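Local coordinates for protein lactate racemase (Thermoanaerobacterium thermosaccharolyticum, PDB 2YJG) that interconverts the D- and L-isomers of lactate, as a homodimer that depends on a nickel-pincer nucleotide cofactor, at residues 145-148 against 152-155; 249-254 against 263-268; 330-335 against 362-367; 292-297 against 326-331. One frame throughout, in Å; residues are numbered along the deposited sequence.

Contact 1: residues 145-148 against 152-155; sequences GTLP and KLEI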
# COMPACT_ATOMS: atom_id res chain seq x y z
N GLY A 145 -13.89 15.55 -26.45
CA GLY A 145 -14.90 15.49 -27.47
C GLY A 145 -16.24 15.94 -26.95
O GLY A 145 -16.35 16.42 -25.81
N THR A 146 -17.22 15.83 -27.83
CA THR A 146 -18.61 16.13 -27.47
C THR A 146 -19.55 14.95 -27.77
O THR A 146 -19.51 14.32 -28.82
CB THR A 146 -19.12 17.32 -28.21
OG1 THR A 146 -19.20 16.97 -29.59
CG2 THR A 146 -18.21 18.53 -27.99
N LEU A 147 -20.45 14.69 -26.84
CA LEU A 147 -21.18 13.44 -26.82
C LEU A 147 -22.40 13.56 -27.73
O LEU A 147 -22.81 14.70 -28.05
CB LEU A 147 -21.61 13.15 -25.38
CG LEU A 147 -20.52 12.90 -24.34
CD1 LEU A 147 -20.92 13.23 -22.92
CD2 LEU A 147 -20.05 11.39 -24.41
N PRO A 148 -23.01 12.42 -28.12
CA PRO A 148 -24.27 12.44 -28.86
C PRO A 148 -25.35 13.36 -28.30
O PRO A 148 -26.09 13.98 -29.08
CB PRO A 148 -24.71 10.98 -28.82
CG PRO A 148 -23.48 10.21 -28.76
CD PRO A 148 -22.48 11.05 -28.00
N LYS A 152 -20.09 18.12 -23.32
CA LYS A 152 -18.64 17.93 -23.32
C LYS A 152 -18.27 16.59 -22.63
O LYS A 152 -19.02 16.11 -21.76
CB LYS A 152 -17.96 19.05 -22.55
CG LYS A 152 -17.76 20.31 -23.32
CD LYS A 152 -17.15 21.40 -22.41
CE LYS A 152 -17.40 22.77 -22.98
NZ LYS A 152 -17.14 22.70 -24.43
N LEU A 153 -17.13 16.04 -23.02
CA LEU A 153 -16.59 14.82 -22.45
C LEU A 153 -15.16 15.10 -21.95
O LEU A 153 -14.28 15.46 -22.74
CB LEU A 153 -16.58 13.72 -23.52
CG LEU A 153 -15.90 12.40 -23.14
CD1 LEU A 153 -16.62 11.92 -21.87
CD2 LEU A 153 -15.93 11.38 -24.26
N GLU A 154 -14.96 15.02 -20.64
CA GLU A 154 -13.64 15.26 -20.04
C GLU A 154 -13.26 14.01 -19.31
O GLU A 154 -14.05 13.53 -18.48
CB GLU A 154 -13.72 16.44 -19.06
CG GLU A 154 -14.37 17.66 -19.77
CD GLU A 154 -14.86 18.76 -18.86
OE1 GLU A 154 -15.25 18.49 -17.70
OE2 GLU A 154 -14.86 19.93 -19.34
N ILE A 155 -12.11 13.43 -19.64
CA ILE A 155 -11.64 12.25 -18.91
C ILE A 155 -10.20 12.40 -18.36
O ILE A 155 -9.48 13.32 -18.76
CB ILE A 155 -11.86 10.97 -19.68
CG1 ILE A 155 -11.06 10.90 -20.99
CG2 ILE A 155 -13.37 10.79 -20.02
CD1 ILE A 155 -10.91 9.51 -21.54
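Gly-145 and Leu-153 carry the one hydrogen bond between residues 145-148 and 152-155: the amide N of Leu-153 reaches the carbonyl O of Gly-145 at 2.9 Å. The bond is bent, with 141° at the hydrogen, and the donor sits well off the carbonyl plane. One step nearer the turn, Thr-146 and Lys-152 form an antiparallel non-hydrogen-bonded pair with their CA atoms 4.5 Å apart, and their side chains rise from the same face of the ribbon. Gly-145 has phi and psi both close to 180°, where a beta carbon would collide with the preceding carbonyl oxygen.

Apolar contact is left to the two leucines. Leu-147, already past the strand, brings the end of its side chain back alongside the second strand, where it meets Leu-153 at about a right angle. CG of Leu-147 lies 4.1 Å from CB of Leu-153, and the CD2 methyls of the two residues touch at the same separation. With CG set beside its own backbone N (chi1 -66°), Leu-147 also lays CD1 near the carbonyl O of Lys-152, at 3.6 Å. CB of Leu-153 in turn rests 3.5 Å from the carbonyl O of Gly-145, so this side chain is flanked by backbone as well as by a methyl.

Beyond the pair, Leu-147 touches Asp-223 of helix 219-230, and Leu-153 packs on Ile-144. The arrangement is that of the closing end of a two-stranded antiparallel beta hairpin, strands 141-146 and 152-156, within the N-terminal lactate racemase family region.

Contact 2: residues 249-254 against 263-268; sequences NAFAGH and CEFVSE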
# COMPACT_ATOMS: atom_id res chain seq x y z
N ASN A 249 -17.99 -16.65 -14.85
CA ASN A 249 -17.74 -16.49 -16.26
C ASN A 249 -16.91 -15.20 -16.46
O ASN A 249 -16.80 -14.36 -15.56
CB ASN A 249 -19.06 -16.39 -17.05
CG ASN A 249 -19.00 -16.98 -18.48
OD1 ASN A 249 -17.94 -17.13 -19.12
ND2 ASN A 249 -20.17 -17.26 -19.01
N ALA A 250 -16.45 -15.04 -17.67
CA ALA A 250 -15.58 -13.95 -18.07
C ALA A 250 -15.58 -13.76 -19.57
O ALA A 250 -15.67 -14.76 -20.35
CB ALA A 250 -14.15 -14.20 -17.55
N PHE A 251 -15.50 -12.49 -19.96
CA PHE A 251 -15.61 -12.03 -21.33
C PHE A 251 -14.53 -10.97 -21.56
O PHE A 251 -14.44 -10.03 -20.79
CB PHE A 251 -17.01 -11.44 -21.59
CG PHE A 251 -18.10 -12.37 -21.23
CD1 PHE A 251 -18.51 -12.50 -19.93
CD2 PHE A 251 -18.68 -13.24 -22.22
CE1 PHE A 251 -19.50 -13.43 -19.56
CE2 PHE A 251 -19.66 -14.13 -21.85
CZ PHE A 251 -20.07 -14.23 -20.51
N ALA A 252 -13.79 -11.11 -22.66
CA ALA A 252 -12.67 -10.27 -22.97
C ALA A 252 -12.66 -9.91 -24.44
O ALA A 252 -13.09 -10.73 -25.29
CB ALA A 252 -11.36 -11.00 -22.58
N GLY A 253 -12.15 -8.71 -24.73
CA GLY A 253 -11.92 -8.22 -26.08
C GLY A 253 -12.48 -6.85 -26.31
O GLY A 253 -12.28 -5.95 -25.50
N HIS A 254 -13.21 -6.67 -27.43
CA HIS A 254 -13.70 -5.39 -27.88
C HIS A 254 -14.59 -4.79 -26.80
O HIS A 254 -15.40 -5.52 -26.18
CB HIS A 254 -14.48 -5.62 -29.15
CG HIS A 254 -14.95 -4.39 -29.83
ND1 HIS A 254 -16.05 -3.66 -29.42
CD2 HIS A 254 -14.51 -3.79 -30.97
CE1 HIS A 254 -16.23 -2.64 -30.23
NE2 HIS A 254 -15.30 -2.69 -31.18
N CYS A 263 -23.37 -9.36 -21.23
CA CYS A 263 -24.73 -8.90 -20.86
C CYS A 263 -25.74 -9.90 -21.33
O CYS A 263 -26.76 -10.12 -20.66
CB CYS A 263 -25.03 -7.53 -21.47
SG CYS A 263 -24.09 -6.15 -20.74
N GLU A 264 -25.48 -10.52 -22.50
CA GLU A 264 -26.39 -11.54 -22.97
C GLU A 264 -26.40 -12.69 -21.98
O GLU A 264 -27.44 -13.21 -21.68
CB GLU A 264 -26.06 -12.06 -24.39
CG GLU A 264 -26.26 -11.02 -25.46
CD GLU A 264 -25.53 -11.39 -26.76
OE1 GLU A 264 -24.79 -12.39 -26.80
OE2 GLU A 264 -25.72 -10.67 -27.73
N PHE A 265 -25.25 -13.08 -21.47
CA PHE A 265 -25.16 -14.15 -20.50
C PHE A 265 -25.97 -13.76 -19.21
O PHE A 265 -26.79 -14.53 -18.70
CB PHE A 265 -23.68 -14.49 -20.21
CG PHE A 265 -23.50 -15.53 -19.14
CD1 PHE A 265 -23.78 -16.86 -19.39
CD2 PHE A 265 -23.08 -15.19 -17.88
CE1 PHE A 265 -23.65 -17.79 -18.39
CE2 PHE A 265 -22.92 -16.15 -16.89
CZ PHE A 265 -23.21 -17.44 -17.16
N VAL A 266 -25.72 -12.57 -18.71
CA VAL A 266 -26.38 -12.07 -17.51
C VAL A 266 -27.85 -11.99 -17.74
O VAL A 266 -28.57 -12.39 -16.83
CB VAL A 266 -25.74 -10.77 -16.97
CG1 VAL A 266 -26.50 -10.22 -15.80
CG2 VAL A 266 -24.29 -11.04 -16.54
N SER A 267 -28.32 -11.48 -18.88
CA SER A 267 -29.77 -11.48 -19.16
C SER A 267 -30.40 -12.91 -19.05
O SER A 267 -31.53 -13.09 -18.52
CB SER A 267 -30.03 -10.92 -20.58
OG SER A 267 -31.41 -10.75 -20.73
N GLU A 268 -29.69 -13.92 -19.60
CA GLU A 268 -30.23 -15.30 -19.52
C GLU A 268 -30.39 -15.75 -18.05
O GLU A 268 -31.40 -16.31 -17.73
CB GLU A 268 -29.36 -16.32 -20.29
CG GLU A 268 -29.20 -16.03 -21.75
CD GLU A 268 -28.49 -17.17 -22.54
OE1 GLU A 268 -28.54 -18.37 -22.11
OE2 GLU A 268 -27.88 -16.84 -23.61
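Strand 247-253 and helix 257-270 face each other across side chains, not backbone: the nearest CA atoms, those of Asn-249 and Phe-265, are 8.9 Å apart, and no hydrogen bond joins the two segments. Asn-249 and Phe-251, two residues apart on the extended strand, both direct their beta carbons toward the helix, and Phe-265 directs its own toward the strand.

The amide of Asn-249 is set over the Phe-265 ring. Its ND2 hovers 3.4 Å above the centre of one face, and the amide plane stands nearly upright on the ring, at 84°. This amide-over-pi geometry leaves ND2 about equally far from all six ring carbons; the CB of Asn-249 adds a contact to CE2 of Phe-265 at 3.9 Å. OD1 of Asn-249 accepts the N of Ala-250 at 2.9 Å, approached from the side, which probably helps limit the amide's rotation.

Phe-251 meets the same partner nearer its root. Its CZ comes to 3.6 Å from CB of Phe-265, while the two ring planes lie at 43° and make neither a stack nor a T. CG of Phe-265 is anti to its backbone N (chi1 176°), which brings a ring face under the Asn-249 amide.

The motif is a strand whose following helix folds back on it, away from the active site. Strand 247-253 is an outermost strand of the mixed sheet within this chain, hydrogen-bonded to strand 233-241. The helix lies on one side of it, where Val-266 reaches Val-240 and Phe-179, whereas Ala-250 and Ala-252 pack against helix 39-48.

Contact 3: residues 330-335 against 362-367; sequences RWFKES and ILARIL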
# COMPACT_ATOMS: atom_id res chain seq x y z
N ARG A 330 -34.07 14.87 1.46
CA ARG A 330 -34.59 16.26 1.47
C ARG A 330 -35.53 16.53 0.29
O ARG A 330 -36.45 17.26 0.43
CB ARG A 330 -33.38 17.20 1.45
CG ARG A 330 -33.57 18.72 1.70
CD ARG A 330 -32.15 19.51 1.67
NE ARG A 330 -31.15 19.00 0.67
CZ ARG A 330 -29.83 19.25 0.67
NH1 ARG A 330 -29.27 20.05 1.59
NH2 ARG A 330 -29.04 18.69 -0.28
N TRP A 331 -35.33 15.89 -0.84
CA TRP A 331 -36.27 16.03 -1.94
C TRP A 331 -37.67 15.71 -1.48
O TRP A 331 -38.54 16.45 -1.78
CB TRP A 331 -35.91 15.14 -3.15
CG TRP A 331 -34.85 15.71 -4.02
CD1 TRP A 331 -33.62 15.18 -4.26
CD2 TRP A 331 -34.95 16.87 -4.86
NE1 TRP A 331 -32.94 15.98 -5.15
CE2 TRP A 331 -33.77 16.99 -5.57
CE3 TRP A 331 -35.97 17.82 -5.07
CZ2 TRP A 331 -33.51 18.09 -6.41
CZ3 TRP A 331 -35.72 18.90 -5.94
CH2 TRP A 331 -34.55 18.97 -6.63
N PHE A 332 -37.83 14.64 -0.68
CA PHE A 332 -39.12 14.20 -0.19
C PHE A 332 -39.54 14.99 1.04
O PHE A 332 -40.70 15.43 1.16
CB PHE A 332 -39.08 12.72 0.12
CG PHE A 332 -38.87 11.90 -1.12
CD1 PHE A 332 -37.58 11.68 -1.59
CD2 PHE A 332 -39.92 11.48 -1.84
CE1 PHE A 332 -37.36 10.99 -2.74
CE2 PHE A 332 -39.71 10.78 -3.06
CZ PHE A 332 -38.46 10.56 -3.50
N LYS A 333 -38.58 15.23 1.90
CA LYS A 333 -38.89 15.89 3.18
C LYS A 333 -39.44 17.29 2.92
O LYS A 333 -40.37 17.72 3.63
CB LYS A 333 -37.65 15.96 4.05
CG LYS A 333 -37.87 16.70 5.35
CD LYS A 333 -38.21 15.82 6.50
CE LYS A 333 -38.05 16.66 7.81
NZ LYS A 333 -38.04 15.80 9.01
N GLU A 334 -38.90 17.94 1.89
CA GLU A 334 -39.26 19.32 1.48
C GLU A 334 -40.40 19.44 0.41
O GLU A 334 -40.69 20.55 -0.04
CB GLU A 334 -38.02 20.01 0.92
CG GLU A 334 -36.79 20.04 1.88
CD GLU A 334 -36.97 21.04 3.01
OE1 GLU A 334 -37.54 22.13 2.72
OE2 GLU A 334 -36.57 20.76 4.16
N SER A 335 -41.06 18.35 0.03
CA SER A 335 -42.06 18.43 -1.02
C SER A 335 -43.42 17.96 -0.54
O SER A 335 -43.54 17.35 0.53
CB SER A 335 -41.63 17.62 -2.29
OG SER A 335 -40.42 18.13 -2.81
N ILE A 362 -36.20 8.52 -9.59
CA ILE A 362 -36.70 7.14 -9.72
C ILE A 362 -37.64 6.71 -8.65
O ILE A 362 -38.69 6.11 -8.98
CB ILE A 362 -35.54 6.14 -9.88
CG1 ILE A 362 -34.83 6.54 -11.15
CG2 ILE A 362 -36.06 4.53 -9.85
CD1 ILE A 362 -33.42 5.93 -11.36
N LEU A 363 -37.34 7.01 -7.37
CA LEU A 363 -38.29 6.66 -6.31
C LEU A 363 -39.61 7.41 -6.47
O LEU A 363 -40.68 6.81 -6.34
CB LEU A 363 -37.67 6.93 -4.93
CG LEU A 363 -38.51 6.69 -3.69
CD1 LEU A 363 -38.89 5.15 -3.66
CD2 LEU A 363 -37.76 7.12 -2.40
N ALA A 364 -39.56 8.71 -6.84
CA ALA A 364 -40.78 9.43 -7.14
C ALA A 364 -41.59 8.77 -8.28
O ALA A 364 -42.78 8.66 -8.18
CB ALA A 364 -40.54 11.00 -7.39
N ARG A 365 -40.95 8.33 -9.34
CA ARG A 365 -41.63 7.63 -10.45
C ARG A 365 -42.43 6.45 -9.85
O ARG A 365 -43.62 6.27 -10.13
CB ARG A 365 -40.63 7.14 -11.50
CG ARG A 365 -41.26 6.42 -12.61
CD ARG A 365 -40.26 5.86 -13.53
NE ARG A 365 -39.67 4.62 -12.98
CZ ARG A 365 -38.42 4.22 -13.16
NH1 ARG A 365 -37.52 4.96 -13.82
NH2 ARG A 365 -38.03 3.10 -12.59
N ILE A 366 -41.79 5.67 -8.96
CA ILE A 366 -42.48 4.52 -8.33
C ILE A 366 -43.67 4.93 -7.51
O ILE A 366 -44.73 4.45 -7.73
CB ILE A 366 -41.51 3.68 -7.51
CG1 ILE A 366 -40.46 3.18 -8.44
CG2 ILE A 366 -42.19 2.44 -6.84
CD1 ILE A 366 -39.28 2.53 -7.71
N LEU A 367 -43.49 5.88 -6.62
CA LEU A 367 -44.47 6.26 -5.67
C LEU A 367 -45.64 7.04 -6.26
O LEU A 367 -46.67 7.26 -5.58
CB LEU A 367 -43.78 7.07 -4.56
CG LEU A 367 -42.68 6.45 -3.71
CD1 LEU A 367 -42.12 7.46 -2.65
CD2 LEU A 367 -43.24 5.23 -3.01
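Phe-332 points its ring at residues 362-367 of helix 357-369 and leads with its far end, so that CZ, with CE1 and CE2 on its flanks, does the touching. Leu-363 comes at the ring obliquely: CD2 of Leu-363 is 3.7 Å from CZ of Phe-332, and CG and CB of Leu-363 follow close behind along the same ring atom. One turn further on, Leu-367 brings its CD1 to 4.1 Å from CE2 of Phe-332, again at a slant. Between these leucines the ring edge aims at the backbone, with the N of Ala-364 near the ring plane and 4.0 Å from CZ of Phe-332, while the small CB of Ala-364 sits by CE2. The ring thus rests against Leu-363, Ala-364 and Leu-367, the i, i+1 and i+4 positions of one helical face.

Both helices belong to the C-terminal lactate racemase family region, and helix 357-369 leads directly into strand 371-375 of its parallel sheet. Phe-332 reaches this helix from the last turn of helix 326-333, close to where the chain leaves helical geometry at Glu-334; OG of Ser-335 donates to the carbonyl O of Trp-331 at 2.7 Å and ties down that end. The ring stands where it does because CG lies beside the backbone N, opposite the carbonyl carbon (chi1 -66°). Losing the ring to an alanine here would probably open a gap beside Leu-363 and leave the Leu-367 methyl without its aromatic neighbour. Met-387 and Phe-388 pack on Phe-332 as well, and Leu-363 leans also on Met-300 of helix 293-305.

Contact 4: residues 292-297 against 326-331; sequences NIYQSV and EGFYRW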
# COMPACT_ATOMS: atom_id res chain seq x y z
N ASN A 292 -28.90 1.07 2.94
CA ASN A 292 -29.60 2.36 3.08
C ASN A 292 -30.76 2.45 2.11
O ASN A 292 -30.84 1.66 1.14
CB ASN A 292 -28.60 3.53 2.95
CG ASN A 292 -27.91 3.58 1.63
OD1 ASN A 292 -28.58 3.48 0.60
ND2 ASN A 292 -26.56 3.70 1.62
N ILE A 293 -31.69 3.36 2.41
CA ILE A 293 -32.88 3.62 1.59
C ILE A 293 -32.53 3.96 0.14
O ILE A 293 -33.16 3.40 -0.77
CB ILE A 293 -33.85 4.63 2.20
CG1 ILE A 293 -34.18 4.22 3.63
CG2 ILE A 293 -35.14 4.68 1.38
CD1 ILE A 293 -35.11 5.23 4.34
N TYR A 294 -31.50 4.79 -0.02
CA TYR A 294 -30.97 5.16 -1.34
C TYR A 294 -30.78 3.90 -2.20
O TYR A 294 -31.26 3.82 -3.33
CB TYR A 294 -29.66 5.92 -1.11
CG TYR A 294 -29.05 6.53 -2.35
CD1 TYR A 294 -28.31 5.76 -3.22
CD2 TYR A 294 -29.21 7.89 -2.65
CE1 TYR A 294 -27.74 6.30 -4.38
CE2 TYR A 294 -28.60 8.45 -3.78
CZ TYR A 294 -27.89 7.66 -4.63
OH TYR A 294 -27.33 8.21 -5.75
N GLN A 295 -30.08 2.91 -1.68
CA GLN A 295 -29.81 1.67 -2.43
C GLN A 295 -31.08 0.89 -2.68
O GLN A 295 -31.23 0.24 -3.70
CB GLN A 295 -28.80 0.77 -1.70
CG GLN A 295 -27.37 1.25 -1.75
CD GLN A 295 -26.88 1.47 -3.11
OE1 GLN A 295 -27.10 0.65 -4.02
NE2 GLN A 295 -26.16 2.60 -3.30
N SER A 296 -32.00 0.94 -1.74
CA SER A 296 -33.25 0.13 -1.81
C SER A 296 -34.23 0.52 -2.92
O SER A 296 -35.07 -0.31 -3.32
CB SER A 296 -33.98 0.17 -0.48
OG SER A 296 -34.74 1.38 -0.33
N VAL A 297 -34.09 1.73 -3.45
CA VAL A 297 -34.81 2.10 -4.67
C VAL A 297 -34.52 1.10 -5.80
O VAL A 297 -35.39 0.88 -6.63
CB VAL A 297 -34.47 3.53 -5.09
CG1 VAL A 297 -35.32 4.00 -6.38
CG2 VAL A 297 -34.69 4.50 -3.91
N GLU A 326 -28.49 12.79 2.23
CA GLU A 326 -29.28 13.90 2.73
C GLU A 326 -30.09 14.53 1.62
O GLU A 326 -31.23 14.88 1.80
CB GLU A 326 -28.36 14.98 3.36
CG GLU A 326 -27.75 14.59 4.68
CD GLU A 326 -28.79 14.49 5.81
OE1 GLU A 326 -29.82 15.21 5.77
OE2 GLU A 326 -28.58 13.68 6.75
N GLY A 327 -29.47 14.75 0.48
CA GLY A 327 -30.16 15.39 -0.67
C GLY A 327 -31.33 14.52 -1.17
O GLY A 327 -32.46 14.98 -1.33
N PHE A 328 -31.04 13.23 -1.33
CA PHE A 328 -32.06 12.23 -1.66
C PHE A 328 -33.22 12.37 -0.73
O PHE A 328 -34.35 12.47 -1.18
CB PHE A 328 -31.41 10.83 -1.56
CG PHE A 328 -32.39 9.67 -1.61
CD1 PHE A 328 -33.15 9.41 -2.74
CD2 PHE A 328 -32.46 8.77 -0.54
CE1 PHE A 328 -34.01 8.30 -2.78
CE2 PHE A 328 -33.29 7.67 -0.57
CZ PHE A 328 -34.09 7.43 -1.68
N TYR A 329 -32.95 12.39 0.58
CA TYR A 329 -33.99 12.46 1.61
C TYR A 329 -34.80 13.77 1.56
O TYR A 329 -36.05 13.78 1.63
CB TYR A 329 -33.30 12.31 2.94
CG TYR A 329 -34.13 12.52 4.16
CD1 TYR A 329 -35.29 11.79 4.39
CD2 TYR A 329 -33.73 13.46 5.15
CE1 TYR A 329 -36.04 11.98 5.55
CE2 TYR A 329 -34.47 13.63 6.31
CZ TYR A 329 -35.62 12.87 6.52
OH TYR A 329 -36.36 13.07 7.67
N ARG A 330 -34.07 14.87 1.46
CA ARG A 330 -34.59 16.26 1.47
C ARG A 330 -35.53 16.53 0.29
O ARG A 330 -36.45 17.26 0.43
CB ARG A 330 -33.38 17.20 1.45
CG ARG A 330 -33.57 18.72 1.70
CD ARG A 330 -32.15 19.51 1.67
NE ARG A 330 -31.15 19.00 0.67
CZ ARG A 330 -29.83 19.25 0.67
NH1 ARG A 330 -29.27 20.05 1.59
NH2 ARG A 330 -29.04 18.69 -0.28
N TRP A 331 -35.33 15.89 -0.84
CA TRP A 331 -36.27 16.03 -1.94
C TRP A 331 -37.67 15.71 -1.48
O TRP A 331 -38.54 16.45 -1.78
CB TRP A 331 -35.91 15.14 -3.15
CG TRP A 331 -34.85 15.71 -4.02
CD1 TRP A 331 -33.62 15.18 -4.26
CD2 TRP A 331 -34.95 16.87 -4.86
NE1 TRP A 331 -32.94 15.98 -5.15
CE2 TRP A 331 -33.77 16.99 -5.57
CE3 TRP A 331 -35.97 17.82 -5.07
CZ2 TRP A 331 -33.51 18.09 -6.41
CZ3 TRP A 331 -35.72 18.90 -5.94
CH2 TRP A 331 -34.55 18.97 -6.63
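The short axes of helices 293-297 and 326-331 pass 10.9 Å apart at 74°, with Tyr-294 and Phe-328 the closest CA pair. Phe-328 spans the gap, its ring carried outward by CG lying anti to the backbone N (chi1 169°).

Tyr-294 turns an edge to one face of that ring in an edge-to-face pair, planes 73° apart, and its CD2 lies 3.8 Å from CG of Phe-328. One flank of the ring lies against the first turn of the other helix: CE2 of Phe-328 comes to 3.4 Å from the N of Tyr-294. CG2 of Ile-293 touches CE2 of Phe-328, and CG2 of Val-297 approaches CZ of Phe-328 at 3.7 Å. Asn-292 N-caps this turn, its OD1 accepting the N of Gln-295 at 2.8 Å. A serine in place of Phe-328 is likely to deprive the Tyr-294 edge of its aromatic face and open a gap beside Val-297.

Gln-295, a probable substrate-binding residue by analogy with relatives, points its beta carbon away from helix 326-333. Helix 357-369 borders the pair, meeting Tyr-294 through Trp-358 and Val-297 through Ile-362, while Ile-293 reaches Met-374 of strand 371-375.

Contacts 3 and 4 are buried and adjoin, their centres about 9 Å apart: both use helix 326-333, which sends Phe-332 to helix 357-369 and Phe-328 to helix 293-305. They meet, among other places, where Leu-363 CD2 lies 3.8 Å from Phe-328 CZ, and Ile-362 packs on Val-297, so three helices share one apolar core. Contacts 1 and 2 are only partly buried and stand apart, with centres about 27 Å from each other. Chemistry follows place: contact 1 combines a backbone hydrogen bond with a leucine pair at a peripheral hairpin; contact 2 sets an amide over a ring beside a phenylalanine pair at the sheet edge; aromatic and aliphatic packing alone crosses the helix interfaces.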